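Local atomic coordinates of putative hemolysin (Streptococcus mutans UA159, PDB entry 2RK5), a protein that is of unconfirmed function but may bind flavin adenine dinucleotide, and is represented here by its transporter-associated domain. Residues N19-N22 with E23-T27. Residues are numbered along the deposited sequence; the frame is centred on the assembly and turned at random.
Sequences NDFN and EYFET
Asn22 OD1 takes a hydrogen bond from Thr27 OG1 at 2.8 Å, in the amide plane and on a lone pair, and a second from Leu29 N, so one side-chain oxygen ties the last turn of the helix to the chain that leaves it. Thr27 OG1 reaches it from between its own backbone N and carbonyl carbon (chi1 51°). The backbone repeats the link: Thr27 N donates to Asn22 O at 3.0 Å, while Glu26 N reaches the same oxygen only weakly. This 6→1 bond, with Glu26 at positive phi, is characteristic of a Schellman-type C-terminal helix end. On the exposed flank of the same turn, a water bridges Asp20 O and Glu23 OE1.

On the buried side, Phe25 CD2 sits over the centre of the Phe21 ring, 3.4 Å above its plane, with the two planes inclined at 35°. Phe21 CG, anti to the backbone N and beside the carbonyl carbon (chi1 -177°), turns that ring so that one face meets Phe25.

Together these rings seat helix 18-25 on the antiparallel sheet: Phe21 meets Leu66 and Ile83, Phe25 packs edge-to-face with Tyr10 and touches Val85, and beside them the Thr27 side chain rests on Lys64 and Leu66 of strand 64-74.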
loop_
_atom_site.group_PDB
_atom_site.type_symbol
_atom_site.label_atom_id
_atom_site.label_comp_id
_atom_site.label_asym_id
_atom_site.label_seq_id
_atom_site.Cartn_x
_atom_site.Cartn_y
_atom_site.Cartn_z
ATOM N N ASN A 19 11.380 -10.890 -8.965
ATOM C CA ASN A 19 12.336 -11.672 -9.746
ATOM C C ASN A 19 13.728 -11.014 -9.750
ATOM O O ASN A 19 14.757 -11.676 -9.599
ATOM C CB ASN A 19 11.815 -11.881 -11.165
ATOM C CG ASN A 19 10.662 -12.876 -11.212
ATOM O OD1 ASN A 19 10.496 -13.701 -10.306
ATOM N ND2 ASN A 19 9.891 -12.840 -12.284
ATOM N N ASP A 20 13.785 -9.694 -9.927
ATOM C CA ASP A 20 15.072 -8.999 -9.886
ATOM C C ASP A 20 15.666 -9.050 -8.463
ATOM O O ASP A 20 16.873 -9.248 -8.291
ATOM C CB ASP A 20 14.906 -7.563 -10.371
ATOM C CG ASP A 20 14.703 -7.446 -11.886
ATOM O OD1 ASP A 20 14.623 -8.491 -12.589
ATOM O OD2 ASP A 20 14.626 -6.285 -12.374
ATOM N N PHE A 21 14.832 -8.853 -7.441
ATOM C CA PHE A 21 15.269 -8.926 -6.061
ATOM C C PHE A 21 15.902 -10.294 -5.779
ATOM O O PHE A 21 16.998 -10.405 -5.224
ATOM C CB PHE A 21 14.077 -8.678 -5.125
ATOM C CG PHE A 21 14.430 -8.662 -3.688
ATOM C CD1 PHE A 21 14.684 -7.469 -3.030
ATOM C CD2 PHE A 21 14.541 -9.836 -2.983
ATOM C CE1 PHE A 21 15.022 -7.456 -1.682
ATOM C CE2 PHE A 21 14.904 -9.851 -1.617
ATOM C CZ PHE A 21 15.170 -8.655 -0.973
ATOM N N ASN A 22 15.189 -11.333 -6.171
ATOM C CA ASN A 22 15.633 -12.702 -5.914
ATOM C C ASN A 22 16.950 -13.014 -6.621
ATOM O O ASN A 22 17.790 -13.745 -6.085
ATOM C CB ASN A 22 14.544 -13.697 -6.318
ATOM C CG ASN A 22 13.425 -13.774 -5.315
ATOM O OD1 ASN A 22 13.632 -13.561 -4.114
ATOM N ND2 ASN A 22 12.232 -14.158 -5.789
ATOM N N GLU A 23 17.124 -12.485 -7.833
ATOM C CA GLU A 23 18.365 -12.673 -8.580
ATOM C C GLU A 23 19.535 -11.978 -7.857
ATOM O O GLU A 23 20.620 -12.568 -7.697
ATOM C CB GLU A 23 18.220 -12.188 -10.032
ATOM C CG GLU A 23 19.453 -12.378 -10.884
ATOM C CD GLU A 23 19.301 -11.759 -12.276
ATOM O OE1 GLU A 23 19.020 -10.535 -12.358
ATOM O OE2 GLU A 23 19.462 -12.489 -13.287
ATOM N N TYR A 24 19.297 -10.755 -7.381
ATOM C CA TYR A 24 20.326 -9.968 -6.719
ATOM C C TYR A 24 20.753 -10.573 -5.385
ATOM O O TYR A 24 21.953 -10.665 -5.053
ATOM C CB TYR A 24 19.797 -8.541 -6.499
ATOM C CG TYR A 24 20.837 -7.571 -5.974
ATOM C CD1 TYR A 24 21.588 -6.796 -6.831
ATOM C CD2 TYR A 24 21.065 -7.453 -4.614
ATOM C CE1 TYR A 24 22.547 -5.918 -6.334
ATOM C CE2 TYR A 24 22.032 -6.596 -4.110
ATOM C CZ TYR A 24 22.758 -5.830 -4.968
ATOM O OH TYR A 24 23.723 -4.987 -4.443
ATOM N N PHE A 25 19.760 -10.975 -4.601
ATOM C CA PHE A 25 19.986 -11.464 -3.241
ATOM C C PHE A 25 20.089 -12.966 -3.114
ATOM O O PHE A 25 20.369 -13.465 -2.029
ATOM C CB PHE A 25 18.905 -10.907 -2.281
ATOM C CG PHE A 25 19.019 -9.431 -2.050
ATOM C CD1 PHE A 25 19.989 -8.938 -1.193
ATOM C CD2 PHE A 25 18.197 -8.535 -2.700
ATOM C CE1 PHE A 25 20.106 -7.585 -0.979
ATOM C CE2 PHE A 25 18.348 -7.188 -2.507
ATOM C CZ PHE A 25 19.293 -6.718 -1.646
ATOM N N GLU A 26 19.922 -13.678 -4.227
ATOM C CA GLU A 26 20.026 -15.155 -4.245
ATOM C C GLU A 26 18.975 -15.780 -3.341
ATOM O O GLU A 26 19.232 -16.726 -2.576
ATOM C CB GLU A 26 21.456 -15.647 -3.924
ATOM C CG GLU A 26 22.479 -14.982 -4.842
ATOM C CD GLU A 26 23.893 -15.588 -4.804
ATOM O OE1 GLU A 26 24.183 -16.478 -3.985
ATOM O OE2 GLU A 26 24.723 -15.153 -5.637
ATOM N N THR A 27 17.758 -15.244 -3.442
ATOM C CA THR A 27 16.650 -15.713 -2.638
ATOM C C THR A 27 15.517 -16.204 -3.559
ATOM O O THR A 27 15.661 -16.213 -4.804
ATOM C CB THR A 27 16.150 -14.567 -1.716
ATOM O OG1 THR A 27 15.925 -13.393 -2.501
ATOM C CG2 THR A 27 17.204 -14.241 -0.668
HETATM O O HOH W 1 18.853 -8.292 -10.169
#